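Local coordinates for protein extracellular invertase (Aspergillus kawachii, PDB 5XH8) that probably hydrolyses sucrose and transfers its fructosyl unit to acceptor sugars, yielding fructooligosaccharides such as 1-kestose, at residues A[134-139]-A[170-175]; A[162-167]-A[219-224]; A[397-402]-A[407-412]; A[527-532]-A[536-541]. All blocks are in the same frame, centred on the assembly; numbering follows the deposited sequence.

Contact 1: A[134-139]-A[170-175]; sequences ETQSLA and RDPYVF
A salt bridge between Glu134 and Arg170 carries the charged part of this buried contact. Arg170 NH1 gives its N-H to Glu134 OE2 over 2.8 Å with an N-H...O angle of 171°, from the syn side of the carboxylate. OE2 lies almost in the guanidinium plane, at its edge, but the two flat groups are turned 59° against each other, which leaves them a single short bond rather than a paired, two-bond grip. Arg170 CG stands between the backbone N and the carbonyl carbon (chi1 54°), and the chain then runs straight, bringing Arg170 CD to 3.2 Å from Glu134 OE2. The second carboxylate oxygen, OE1, is held by Tyr129 OH and the backbone N of Phe169, while Arg170 NH2 pairs with Glu248, so both charges are shared with second partners. In the van der Waals part, the amide oxygen Gln136 OE1 rests against the Pro172 ring, 3.3 Å from CD and 3.6 Å from CG. The Gln136 chain bends at its second torsion, and its amide is fixed by Thr116 OG1 at OE1 and by the carbonyl of Phe169 at NE2. Arg170, Asp171 and Pro172 spell the RDP motif of family 32 glycosidases, whose aspartate is generally held to stabilise the transition state; here Asp171 OD1 binds glycerol, consistent with a place in the active-site pocket. The segments belong to two different four-stranded antiparallel sheets, with their axes 7.9 Å apart at the closest. Strand 112-118 pairs with strand 134-140 and brings Thr116 against Glu134, Arg170 and Pro172, while strand 191-199 flanks strand 166-176.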
loop_
_atom_site.group_PDB
_atom_site.type_symbol
_atom_site.label_atom_id
_atom_site.label_comp_id
_atom_site.label_asym_id
_atom_site.label_seq_id
_atom_site.Cartn_x
_atom_site.Cartn_y
_atom_site.Cartn_z
ATOM N N GLU A 134 3.817 -5.782 5.301
ATOM C CA GLU A 134 2.607 -6.028 6.052
ATOM C C GLU A 134 1.663 -4.806 5.993
ATOM O O GLU A 134 2.018 -3.696 6.430
ATOM C CB GLU A 134 2.948 -6.371 7.501
ATOM C CG GLU A 134 3.865 -7.588 7.663
ATOM C CD GLU A 134 4.414 -7.710 9.063
ATOM O OE1 GLU A 134 4.935 -6.680 9.575
ATOM O OE2 GLU A 134 4.312 -8.818 9.651
ATOM N N THR A 135 0.482 -5.016 5.425
ATOM C CA THR A 135 -0.579 -4.016 5.411
ATOM C C THR A 135 -1.786 -4.628 6.111
ATOM O O THR A 135 -1.815 -5.833 6.396
ATOM C CB THR A 135 -0.933 -3.589 3.986
ATOM O OG1 THR A 135 -1.358 -4.718 3.223
ATOM C CG2 THR A 135 0.274 -2.972 3.277
ATOM N N GLN A 136 -2.767 -3.798 6.436
ATOM C CA GLN A 136 -3.993 -4.304 7.060
ATOM C C GLN A 136 -5.158 -4.048 6.108
ATOM O O GLN A 136 -5.374 -2.892 5.681
ATOM C CB GLN A 136 -4.234 -3.692 8.445
ATOM C CG GLN A 136 -2.967 -3.345 9.228
ATOM C CD GLN A 136 -2.069 -4.539 9.470
ATOM O OE1 GLN A 136 -2.536 -5.666 9.671
ATOM N NE2 GLN A 136 -0.762 -4.295 9.469
ATOM N N SER A 137 -5.885 -5.123 5.776
ATOM C CA SER A 137 -6.934 -5.123 4.762
ATOM C C SER A 137 -8.230 -5.619 5.342
ATOM O O SER A 137 -8.241 -6.265 6.408
ATOM C CB SER A 137 -6.523 -5.990 3.566
ATOM O OG SER A 137 -5.436 -5.392 2.870
ATOM N N LEU A 138 -9.321 -5.334 4.629
ATOM C CA LEU A 138 -10.670 -5.750 5.030
ATOM C C LEU A 138 -11.252 -6.823 4.129
ATOM O O LEU A 138 -11.035 -6.827 2.910
ATOM C CB LEU A 138 -11.650 -4.565 5.004
ATOM C CG LEU A 138 -11.424 -3.440 6.022
ATOM C CD1 LEU A 138 -12.468 -2.352 5.763
ATOM C CD2 LEU A 138 -11.511 -3.925 7.456
ATOM N N ALA A 139 -11.988 -7.733 4.768
ATOM C CA ALA A 139 -12.831 -8.688 4.102
ATOM C C ALA A 139 -14.137 -8.819 4.894
ATOM O O ALA A 139 -14.204 -8.531 6.095
ATOM C CB ALA A 139 -12.149 -10.039 3.977
ATOM N N ARG A 170 1.711 -6.241 12.554
ATOM C CA ARG A 170 0.722 -7.245 12.169
ATOM C C ARG A 170 -0.210 -7.637 13.295
ATOM O O ARG A 170 -0.072 -7.145 14.424
ATOM C CB ARG A 170 1.443 -8.478 11.614
ATOM C CG ARG A 170 2.493 -9.078 12.526
ATOM C CD ARG A 170 2.958 -10.452 12.008
ATOM N NE ARG A 170 4.026 -11.000 12.845
ATOM C CZ ARG A 170 5.336 -10.741 12.730
ATOM N NH1 ARG A 170 5.823 -9.980 11.739
ATOM N NH2 ARG A 170 6.191 -11.287 13.610
ATOM N N ASP A 171 -1.147 -8.523 12.959
ATOM C CA ASP A 171 -2.065 -9.168 13.905
ATOM C C ASP A 171 -3.054 -8.154 14.509
ATOM O O ASP A 171 -3.208 -8.075 15.726
ATOM C CB ASP A 171 -1.323 -9.897 15.033
ATOM C CG ASP A 171 -0.222 -10.817 14.551
ATOM O OD1 ASP A 171 -0.291 -11.314 13.410
ATOM O OD2 ASP A 171 0.729 -11.033 15.361
ATOM N N PRO A 172 -3.744 -7.397 13.659
ATOM C CA PRO A 172 -4.660 -6.398 14.196
ATOM C C PRO A 172 -5.742 -7.050 15.053
ATOM O O PRO A 172 -6.327 -8.090 14.649
ATOM C CB PRO A 172 -5.249 -5.748 12.940
ATOM C CG PRO A 172 -5.112 -6.798 11.874
ATOM C CD PRO A 172 -3.806 -7.444 12.178
ATOM N N TYR A 173 -5.967 -6.456 16.229
ATOM C CA TYR A 173 -6.956 -6.932 17.197
ATOM C C TYR A 173 -7.980 -5.828 17.471
ATOM O O TYR A 173 -7.672 -4.823 18.136
ATOM C CB TYR A 173 -6.271 -7.379 18.489
ATOM C CG TYR A 173 -7.193 -8.184 19.374
ATOM C CD1 TYR A 173 -7.297 -9.582 19.230
ATOM C CD2 TYR A 173 -7.996 -7.563 20.321
ATOM C CE1 TYR A 173 -8.168 -10.324 20.020
ATOM C CE2 TYR A 173 -8.892 -8.295 21.112
ATOM C CZ TYR A 173 -8.971 -9.682 20.962
ATOM O OH TYR A 173 -9.859 -10.415 21.745
ATOM N N VAL A 174 -9.178 -6.028 16.938
ATOM C CA VAL A 174 -10.287 -5.103 17.126
ATOM C C VAL A 174 -10.967 -5.333 18.485
ATOM O O VAL A 174 -11.160 -6.487 18.954
ATOM C CB VAL A 174 -11.328 -5.173 15.988
ATOM C CG1 VAL A 174 -10.689 -4.929 14.648
ATOM C CG2 VAL A 174 -12.092 -6.489 15.982
ATOM N N PHE A 175 -11.308 -4.223 19.134
ATOM C CA PHE A 175 -11.970 -4.270 20.440
ATOM C C PHE A 175 -12.634 -2.935 20.776
ATOM O O PHE A 175 -12.267 -1.906 20.217
ATOM C CB PHE A 175 -10.999 -4.659 21.571
ATOM C CG PHE A 175 -9.965 -3.619 21.878
ATOM C CD1 PHE A 175 -8.867 -3.439 21.039
ATOM C CD2 PHE A 175 -10.069 -2.814 23.023
ATOM C CE1 PHE A 175 -7.910 -2.492 21.317
ATOM C CE2 PHE A 175 -9.117 -1.848 23.288
ATOM C CZ PHE A 175 -8.037 -1.683 22.432
#

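Contact 2: A[162-167]-A[219-224]; sequences FAYNVT and WEYLGQ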
loop_
_atom_site.group_PDB
_atom_site.type_symbol
_atom_site.label_atom_id
_atom_site.label_comp_id
_atom_site.label_asym_id
_atom_site.label_seq_id
_atom_site.Cartn_x
_atom_site.Cartn_y
_atom_site.Cartn_z
ATOM N N PHE A 162 4.406 7.359 9.830
ATOM C CA PHE A 162 5.415 7.910 8.930
ATOM C C PHE A 162 6.849 7.677 9.410
ATOM O O PHE A 162 7.213 8.069 10.518
ATOM C CB PHE A 162 5.174 9.419 8.737
ATOM C CG PHE A 162 6.172 10.077 7.813
ATOM C CD1 PHE A 162 6.110 9.854 6.449
ATOM C CD2 PHE A 162 7.197 10.882 8.320
ATOM C CE1 PHE A 162 7.024 10.431 5.578
ATOM C CE2 PHE A 162 8.128 11.467 7.461
ATOM C CZ PHE A 162 8.034 11.241 6.084
ATOM N N ALA A 163 7.650 7.027 8.569
ATOM C CA ALA A 163 9.074 6.767 8.825
ATOM C C ALA A 163 9.405 5.874 10.034
ATOM O O ALA A 163 10.579 5.782 10.423
ATOM C CB ALA A 163 9.857 8.083 8.892
ATOM N N TYR A 164 8.416 5.174 10.598
ATOM C CA TYR A 164 8.702 4.226 11.686
ATOM C C TYR A 164 9.421 3.018 11.103
ATOM O O TYR A 164 8.987 2.459 10.092
ATOM C CB TYR A 164 7.418 3.784 12.385
ATOM C CG TYR A 164 6.871 4.748 13.422
ATOM C CD1 TYR A 164 7.131 6.131 13.364
ATOM C CD2 TYR A 164 6.067 4.279 14.466
ATOM C CE1 TYR A 164 6.601 7.009 14.314
ATOM C CE2 TYR A 164 5.527 5.156 15.422
ATOM C CZ TYR A 164 5.804 6.516 15.344
ATOM O OH TYR A 164 5.296 7.402 16.281
ATOM N N ASN A 165 10.533 2.644 11.723
ATOM C CA ASN A 165 11.340 1.514 11.315
ATOM C C ASN A 165 10.926 0.316 12.185
ATOM O O ASN A 165 11.549 -0.016 13.226
ATOM C CB ASN A 165 12.812 1.872 11.491
ATOM C CG ASN A 165 13.740 0.759 11.054
ATOM O OD1 ASN A 165 13.343 -0.200 10.401
ATOM N ND2 ASN A 165 14.996 0.889 11.415
ATOM N N VAL A 166 9.811 -0.289 11.792
ATOM C CA VAL A 166 9.217 -1.374 12.564
ATOM C C VAL A 166 9.981 -2.707 12.493
ATOM O O VAL A 166 10.566 -3.028 11.470
ATOM C CB VAL A 166 7.760 -1.620 12.156
ATOM C CG1 VAL A 166 6.913 -0.402 12.502
ATOM C CG2 VAL A 166 7.657 -2.008 10.672
ATOM N N THR A 167 9.938 -3.477 13.588
ATOM C CA THR A 167 10.389 -4.866 13.615
ATOM C C THR A 167 9.347 -5.812 13.010
ATOM O O THR A 167 9.700 -6.885 12.495
ATOM C CB THR A 167 10.647 -5.356 15.046
ATOM O OG1 THR A 167 9.561 -4.978 15.904
ATOM C CG2 THR A 167 11.970 -4.782 15.587
ATOM N N TRP A 219 -8.291 4.704 9.984
ATOM C CA TRP A 219 -7.933 4.351 11.347
ATOM C C TRP A 219 -6.956 5.381 11.884
ATOM O O TRP A 219 -5.814 5.503 11.416
ATOM C CB TRP A 219 -7.368 2.914 11.395
ATOM C CG TRP A 219 -8.443 1.944 11.055
ATOM C CD1 TRP A 219 -8.838 1.577 9.807
ATOM C CD2 TRP A 219 -9.314 1.271 11.972
ATOM N NE1 TRP A 219 -9.900 0.709 9.882
ATOM C CE2 TRP A 219 -10.208 0.505 11.204
ATOM C CE3 TRP A 219 -9.439 1.265 13.371
ATOM C CZ2 TRP A 219 -11.205 -0.270 11.780
ATOM C CZ3 TRP A 219 -10.427 0.488 13.946
ATOM C CH2 TRP A 219 -11.296 -0.269 13.161
ATOM N N GLU A 220 -7.421 6.143 12.872
ATOM C CA GLU A 220 -6.649 7.235 13.429
ATOM C C GLU A 220 -5.621 6.675 14.384
ATOM O O GLU A 220 -5.961 5.923 15.291
ATOM C CB GLU A 220 -7.590 8.201 14.143
ATOM C CG GLU A 220 -6.885 9.383 14.777
ATOM C CD GLU A 220 -7.852 10.356 15.445
ATOM O OE1 GLU A 220 -9.029 10.029 15.678
ATOM O OE2 GLU A 220 -7.413 11.472 15.720
ATOM N N TYR A 221 -4.363 7.053 14.203
ATOM C CA TYR A 221 -3.282 6.566 15.040
ATOM C C TYR A 221 -3.286 7.278 16.399
ATOM O O TYR A 221 -3.336 8.506 16.445
ATOM C CB TYR A 221 -1.937 6.786 14.349
ATOM C CG TYR A 221 -0.746 6.285 15.145
ATOM C CD1 TYR A 221 -0.713 4.978 15.654
ATOM C CD2 TYR A 221 0.351 7.111 15.386
ATOM C CE1 TYR A 221 0.388 4.526 16.382
ATOM C CE2 TYR A 221 1.450 6.665 16.109
ATOM C CZ TYR A 221 1.467 5.370 16.597
ATOM O OH TYR A 221 2.557 4.949 17.332
ATOM N N LEU A 222 -3.224 6.508 17.484
ATOM C CA LEU A 222 -3.253 7.041 18.852
ATOM C C LEU A 222 -1.968 6.825 19.629
ATOM O O LEU A 222 -1.915 7.070 20.849
ATOM C CB LEU A 222 -4.407 6.417 19.612
ATOM C CG LEU A 222 -5.782 6.699 19.021
ATOM C CD1 LEU A 222 -6.809 5.858 19.733
ATOM C CD2 LEU A 222 -6.144 8.188 19.093
ATOM N N GLY A 223 -0.928 6.379 18.943
ATOM C CA GLY A 223 0.398 6.249 19.548
ATOM C C GLY A 223 0.723 4.839 19.980
ATOM O O GLY A 223 -0.142 3.947 19.969
ATOM N N GLN A 224 1.973 4.651 20.384
ATOM C CA GLN A 224 2.385 3.420 21.030
ATOM C C GLN A 224 1.860 3.368 22.457
ATOM O O GLN A 224 2.593 3.677 23.396
ATOM C CB GLN A 224 3.898 3.313 21.057
ATOM C CG GLN A 224 4.487 3.194 19.670
ATOM C CD GLN A 224 5.958 3.401 19.679
ATOM O OE1 GLN A 224 6.446 4.451 19.236
ATOM N NE2 GLN A 224 6.692 2.413 20.168
#
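Tyr164 and Gln224 have the nearest CA atoms across the contact, yet these lie 11.3 Å apart, so side chains alone bridge the gap between the mostly loop segment 162-167 and the strand 219-224. Tyr164 and Tyr221 reach toward each other from opposite directions and meet at their hydroxyl ends. Tyr221 OH comes to the edge of the Tyr164 ring, near its plane, 3.5 Å from CE2. In return Tyr164 OH lies at the edge of the Tyr221 ring, 3.9 Å from CE2. The two hydroxyl oxygens stay 3.8 Å apart, so the tyrosines touch by van der Waals packing of ring edges and not through a stack of faces. Tyr221 extends away from its own backbone N (chi1 -179°), which carries the hydroxyl out from the strand to Tyr164. One face of its ring is taken up from within its own strand: the backbone N of Gly223 stands 3.3 Å above the ring plane, over its centre. Gln224, an extended chain beyond CG, adds a looser touch, with OE1 4.0 Å from Tyr164 CE2 and the amide plane turned 65° from the ring. This partly exposed patch is plain packing near the edge of a propeller blade. Strand 166-176, whose chain turns a corner at Thr167 near its start, is one outer strand of the antiparallel sheet whose other outer strand is 219-227. Strands 191-199 and 203-211 lie between them: Leu199 touches both Tyr164 and Gln224, and Tyr209 meets the Tyr221 ring. Nearby, Phe162 packs edge-to-face on Tyr212 of the second subunit.

Contact 3: A[397-402]-A[407-412]; sequences WQVVSS and GTVELQ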
loop_
_atom_site.group_PDB
_atom_site.type_symbol
_atom_site.label_atom_id
_atom_site.label_comp_id
_atom_site.label_asym_id
_atom_site.label_seq_id
_atom_site.Cartn_x
_atom_site.Cartn_y
_atom_site.Cartn_z
ATOM N N TRP A 397 0.808 -10.971 40.749
ATOM C CA TRP A 397 -0.324 -10.656 41.609
ATOM C C TRP A 397 -0.102 -9.299 42.264
ATOM O O TRP A 397 1.010 -8.771 42.243
ATOM C CB TRP A 397 -0.472 -11.736 42.682
ATOM C CG TRP A 397 0.780 -11.896 43.498
ATOM C CD1 TRP A 397 1.108 -11.207 44.646
ATOM C CD2 TRP A 397 1.892 -12.766 43.222
ATOM N NE1 TRP A 397 2.339 -11.607 45.098
ATOM C CE2 TRP A 397 2.846 -12.563 44.254
ATOM C CE3 TRP A 397 2.160 -13.728 42.232
ATOM C CZ2 TRP A 397 4.063 -13.265 44.311
ATOM C CZ3 TRP A 397 3.382 -14.411 42.271
ATOM C CH2 TRP A 397 4.319 -14.177 43.314
ATOM N N GLN A 398 -1.159 -8.748 42.847
ATOM C CA GLN A 398 -1.034 -7.545 43.677
ATOM C C GLN A 398 -2.012 -7.532 44.855
ATOM O O GLN A 398 -3.124 -8.109 44.799
ATOM C CB GLN A 398 -1.220 -6.286 42.839
ATOM C CG GLN A 398 -2.602 -6.147 42.232
ATOM C CD GLN A 398 -2.662 -5.102 41.143
ATOM O OE1 GLN A 398 -1.767 -4.267 41.010
ATOM N NE2 GLN A 398 -3.732 -5.137 40.356
ATOM N N VAL A 399 -1.584 -6.832 45.906
ATOM C CA VAL A 399 -2.380 -6.673 47.114
ATOM C C VAL A 399 -3.478 -5.672 46.807
ATOM O O VAL A 399 -3.183 -4.585 46.366
ATOM C CB VAL A 399 -1.502 -6.157 48.286
ATOM C CG1 VAL A 399 -2.356 -5.797 49.501
ATOM C CG2 VAL A 399 -0.421 -7.185 48.652
ATOM N N VAL A 400 -4.733 -6.045 47.011
ATOM C CA VAL A 400 -5.871 -5.112 46.832
ATOM C C VAL A 400 -6.621 -4.734 48.132
ATOM O O VAL A 400 -7.509 -3.872 48.097
ATOM C CB VAL A 400 -6.903 -5.631 45.810
ATOM C CG1 VAL A 400 -6.233 -5.859 44.456
ATOM C CG2 VAL A 400 -7.621 -6.884 46.304
ATOM N N SER A 401 -6.312 -5.407 49.242
ATOM C CA SER A 401 -6.743 -4.976 50.587
ATOM C C SER A 401 -5.910 -5.683 51.646
ATOM O O SER A 401 -5.184 -6.642 51.344
ATOM C CB SER A 401 -8.220 -5.250 50.828
ATOM O OG SER A 401 -8.480 -6.627 50.750
ATOM N N SER A 402 -6.015 -5.201 52.884
ATOM C CA SER A 402 -5.261 -5.769 54.004
ATOM C C SER A 402 -6.033 -5.662 55.315
ATOM O O SER A 402 -6.816 -4.736 55.520
ATOM C CB SER A 402 -3.913 -5.081 54.122
ATOM O OG SER A 402 -4.092 -3.685 54.109
ATOM N N GLY A 407 -3.764 -9.967 60.185
ATOM C CA GLY A 407 -2.400 -10.087 59.652
ATOM C C GLY A 407 -2.367 -10.544 58.189
ATOM O O GLY A 407 -1.336 -11.021 57.713
ATOM N N THR A 408 -3.488 -10.369 57.480
ATOM C CA THR A 408 -3.692 -10.930 56.143
ATOM C C THR A 408 -3.763 -9.860 55.050
ATOM O O THR A 408 -3.838 -8.661 55.340
ATOM C CB THR A 408 -4.992 -11.773 56.080
ATOM O OG1 THR A 408 -6.123 -10.971 56.437
ATOM C CG2 THR A 408 -4.923 -12.977 57.008
ATOM N N VAL A 409 -3.735 -10.322 53.799
ATOM C CA VAL A 409 -4.036 -9.505 52.605
ATOM C C VAL A 409 -4.972 -10.264 51.645
ATOM O O VAL A 409 -4.997 -11.499 51.641
ATOM C CB VAL A 409 -2.762 -9.091 51.824
ATOM C CG1 VAL A 409 -1.952 -8.076 52.611
ATOM C CG2 VAL A 409 -1.887 -10.292 51.468
ATOM N N GLU A 410 -5.755 -9.525 50.862
ATOM C CA GLU A 410 -6.422 -10.078 49.684
ATOM C C GLU A 410 -5.537 -9.826 48.455
ATOM O O GLU A 410 -5.123 -8.685 48.191
ATOM C CB GLU A 410 -7.782 -9.443 49.467
ATOM C CG GLU A 410 -8.603 -10.182 48.425
ATOM C CD GLU A 410 -9.995 -9.633 48.267
ATOM O OE1 GLU A 410 -10.161 -8.402 48.363
ATOM O OE2 GLU A 410 -10.927 -10.431 48.041
ATOM N N LEU A 411 -5.240 -10.893 47.716
ATOM C CA LEU A 411 -4.464 -10.782 46.486
ATOM C C LEU A 411 -5.377 -10.822 45.280
ATOM O O LEU A 411 -6.488 -11.378 45.334
ATOM C CB LEU A 411 -3.432 -11.895 46.382
ATOM C CG LEU A 411 -2.312 -11.938 47.424
ATOM C CD1 LEU A 411 -1.329 -13.036 47.055
ATOM C CD2 LEU A 411 -1.603 -10.587 47.553
ATOM N N GLN A 412 -4.893 -10.215 44.198
ATOM C CA GLN A 412 -5.584 -10.192 42.911
ATOM C C GLN A 412 -4.632 -10.701 41.829
ATOM O O GLN A 412 -3.443 -10.381 41.838
ATOM C CB GLN A 412 -6.015 -8.767 42.595
ATOM C CG GLN A 412 -6.996 -8.625 41.447
ATOM C CD GLN A 412 -7.051 -7.204 40.910
ATOM O OE1 GLN A 412 -6.054 -6.656 40.448
ATOM N NE2 GLN A 412 -8.214 -6.610 40.974
#
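Val399 sets CG1 anti to its backbone N (chi1 172°) and CG2 anti to its carbonyl carbon, so that its two methyls reach different neighbours on the opposite strand: CG1 lies 3.9 Å from Val409 CG1, and CG2 3.8 Å from Leu411 CD2. Trp397, with CG between backbone N and carbonyl carbon (chi1 57°), runs alongside Leu411 and brings CD1 within 3.9 Å of Leu411 CD1. Its ring is further held by a bond from NE1 to the carbonyl of Ala390. Antiparallel backbone bonds join the hairpin arms: Gln398 and Gln412 form a reciprocal hydrogen-bonded pair, and Val400 N reaches Glu410 O at 2.9 Å. Glu410 N then turns to Ser401 O (3.0 Å), approaching from above the carbonyl plane; Glu410 thus serves two successive residues, as in a beta bulge. Toward the turn, Gly407 and Thr408 both face Asp403 in a G1 bulge. Val400 CG1 packs 3.5 Å from Gln412 CB, while Ser401 OG makes a weak bond to Glu410 OE1. Val399, Val409 and Leu411 share one face with Ser402, and Gln398, Ser401, Glu410 and Gln412 share the other, so apolar packing and polar side chains add to the backbone bonds holding the hairpin.

Contact 4: A[527-532]-A[536-541]; sequences FDVLNG and AIETLD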
loop_
_atom_site.group_PDB
_atom_site.type_symbol
_atom_site.label_atom_id
_atom_site.label_comp_id
_atom_site.label_asym_id
_atom_site.label_seq_id
_atom_site.Cartn_x
_atom_site.Cartn_y
_atom_site.Cartn_z
ATOM N N PHE A 527 1.100 -19.488 48.506
ATOM C CA PHE A 527 1.305 -18.492 49.559
ATOM C C PHE A 527 1.014 -19.104 50.935
ATOM O O PHE A 527 0.448 -20.204 51.042
ATOM C CB PHE A 527 0.376 -17.297 49.367
ATOM C CG PHE A 527 0.566 -16.573 48.069
ATOM C CD1 PHE A 527 1.539 -15.583 47.941
ATOM C CD2 PHE A 527 -0.254 -16.857 46.976
ATOM C CE1 PHE A 527 1.700 -14.904 46.743
ATOM C CE2 PHE A 527 -0.091 -16.180 45.773
ATOM C CZ PHE A 527 0.882 -15.204 45.657
ATOM N N ASP A 528 1.379 -18.373 51.986
ATOM C CA ASP A 528 0.939 -18.732 53.343
ATOM C C ASP A 528 -0.460 -18.181 53.517
ATOM O O ASP A 528 -0.708 -17.021 53.191
ATOM C CB ASP A 528 1.927 -18.205 54.387
ATOM C CG ASP A 528 3.275 -18.881 54.280
ATOM O OD1 ASP A 528 3.315 -20.121 54.188
ATOM O OD2 ASP A 528 4.301 -18.189 54.275
ATOM N N VAL A 529 -1.366 -19.028 53.996
ATOM C CA VAL A 529 -2.788 -18.739 54.075
ATOM C C VAL A 529 -3.296 -19.000 55.510
ATOM O O VAL A 529 -2.730 -19.820 56.226
ATOM C CB VAL A 529 -3.535 -19.602 53.033
ATOM C CG1 VAL A 529 -5.038 -19.404 53.100
ATOM C CG2 VAL A 529 -3.039 -19.254 51.629
ATOM N N LEU A 530 -4.365 -18.306 55.902
ATOM C CA LEU A 530 -4.937 -18.388 57.246
ATOM C C LEU A 530 -6.406 -18.818 57.183
ATOM O O LEU A 530 -7.223 -18.131 56.583
ATOM C CB LEU A 530 -4.823 -17.020 57.918
ATOM C CG LEU A 530 -4.939 -16.997 59.441
ATOM C CD1 LEU A 530 -3.583 -17.334 60.059
ATOM C CD2 LEU A 530 -5.459 -15.645 59.922
ATOM N N ASN A 531 -6.733 -19.958 57.791
ATOM C CA ASN A 531 -8.116 -20.455 57.863
ATOM C C ASN A 531 -8.354 -21.137 59.197
ATOM O O ASN A 531 -7.540 -21.955 59.624
ATOM C CB ASN A 531 -8.396 -21.443 56.739
ATOM C CG ASN A 531 -8.779 -20.755 55.444
ATOM O OD1 ASN A 531 -9.955 -20.497 55.194
ATOM N ND2 ASN A 531 -7.790 -20.465 54.609
ATOM N N GLY A 532 -9.476 -20.806 59.839
ATOM C CA GLY A 532 -9.762 -21.235 61.213
ATOM C C GLY A 532 -8.659 -20.855 62.190
ATOM O O GLY A 532 -8.345 -21.624 63.096
ATOM N N ALA A 536 -1.196 -22.019 57.190
ATOM C CA ALA A 536 -0.688 -23.151 56.411
ATOM C C ALA A 536 -0.136 -22.706 55.046
ATOM O O ALA A 536 -0.451 -21.627 54.550
ATOM C CB ALA A 536 -1.792 -24.184 56.216
ATOM N N ILE A 537 0.688 -23.560 54.447
ATOM C CA ILE A 537 1.002 -23.419 53.031
ATOM C C ILE A 537 -0.273 -23.746 52.262
ATOM O O ILE A 537 -0.948 -24.746 52.536
ATOM C CB ILE A 537 2.140 -24.339 52.570
ATOM C CG1 ILE A 537 3.439 -23.981 53.317
ATOM C CG2 ILE A 537 2.318 -24.219 51.052
ATOM C CD1 ILE A 537 4.634 -24.831 52.940
ATOM N N GLU A 538 -0.608 -22.870 51.319
ATOM C CA GLU A 538 -1.757 -23.046 50.420
ATOM C C GLU A 538 -1.800 -24.431 49.751
ATOM O O GLU A 538 -0.779 -24.961 49.347
ATOM C CB GLU A 538 -1.678 -21.959 49.335
ATOM C CG GLU A 538 -2.869 -21.869 48.407
ATOM C CD GLU A 538 -2.773 -20.696 47.455
ATOM O OE1 GLU A 538 -1.690 -20.095 47.288
ATOM O OE2 GLU A 538 -3.807 -20.385 46.862
ATOM N N THR A 539 -2.989 -25.007 49.650
ATOM C CA THR A 539 -3.179 -26.280 48.962
ATOM C C THR A 539 -2.923 -26.137 47.424
ATOM O O THR A 539 -3.269 -25.118 46.814
ATOM C CB THR A 539 -4.587 -26.846 49.275
ATOM O OG1 THR A 539 -4.622 -27.253 50.655
ATOM C CG2 THR A 539 -4.934 -28.046 48.416
ATOM N N LEU A 540 -2.264 -27.141 46.850
ATOM C CA LEU A 540 -2.058 -27.240 45.401
ATOM C C LEU A 540 -3.239 -27.995 44.836
ATOM O O LEU A 540 -3.378 -29.198 45.068
ATOM C CB LEU A 540 -0.760 -27.976 45.075
ATOM C CG LEU A 540 -0.475 -28.265 43.595
ATOM C CD1 LEU A 540 -0.384 -26.964 42.790
ATOM C CD2 LEU A 540 0.798 -29.093 43.458
ATOM N N ASP A 541 -4.132 -27.263 44.188
ATOM C CA ASP A 541 -5.278 -27.825 43.484
ATOM C C ASP A 541 -4.929 -28.070 42.004
ATOM O O ASP A 541 -5.004 -27.172 41.160
ATOM C CB ASP A 541 -6.467 -26.881 43.628
ATOM C CG ASP A 541 -7.747 -27.489 43.144
ATOM O OD1 ASP A 541 -7.804 -28.721 42.974
ATOM O OD2 ASP A 541 -8.706 -26.735 42.929
#
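This is an antiparallel beta hairpin contact, made by strand 528-531 and the start of the long strand 534-547 in the C-terminal domain, where it meets strand 366-385. Val529 and Ala536 form its hydrogen-bonded pair: Val529 N reaches Ala536 O, and Ala536 N reaches Val529 O, each over 2.8 Å and close to straight. Asp528 and Ile537 follow as a non-hydrogen-bonded pair, with Asp528 OD1 4.0 Å from Ile537 CG1. One step on, Glu538 N bonds to Phe527 O at 2.9 Å, the donor lying nearly along the C=O axis. The opposite bond is made by a side chain. Glu538 extends fully with CG anti to its backbone N (chi1 -173°) and lies alongside Phe527, placing OE1 3.1 Å from Phe527 N, where the anti lone pair accepts the N-H at an angle of 162°. Phe527 is therefore gripped through both its N-H and its carbonyl by the same residue. The hairpin belongs to an antiparallel sheet of the beta-sandwich that follows the five-bladed propeller in family 32 enzymes, and strand 534-547 continues from it to pair with 455-463 and 550-555. Glu538 OE1 also sits at the edge of the Phe527 ring, near its plane, 3.6 Å from CD2, and Val529 CG2 packs 3.8 Å from Glu538 CB. Outside the hairpin, Glu538 OE2 forms a salt bridge with Arg558 and Asp528 OD1 one with Arg469. Backbone bonds from Asp528 to Val385 and from Leu530 to Asn383 tie strand 528-531 to strand 366-385.

The four contacts form two pairs. Contacts 1 and 2 share strand 166-176, with centres 14 Å apart: contact 1 lies at the glycerol-bearing pocket, where the Arg170 side chain is about 3 Å from the ligand, and contact 2 at the surface beside the second subunit. Contacts 3 and 4, also with centres 14 Å apart, touch directly: Phe527 CZ lies 3.4 Å from Leu411 CD1 and 3.6 Å from Trp397 CE2, and the Phe527 and Trp397 rings meet edge-to-face, so one hairpin packs on the other where propeller and sandwich meet. Contact 1 stays about 18 Å from contact 3 and about 26 Å from contact 4, nearest atoms.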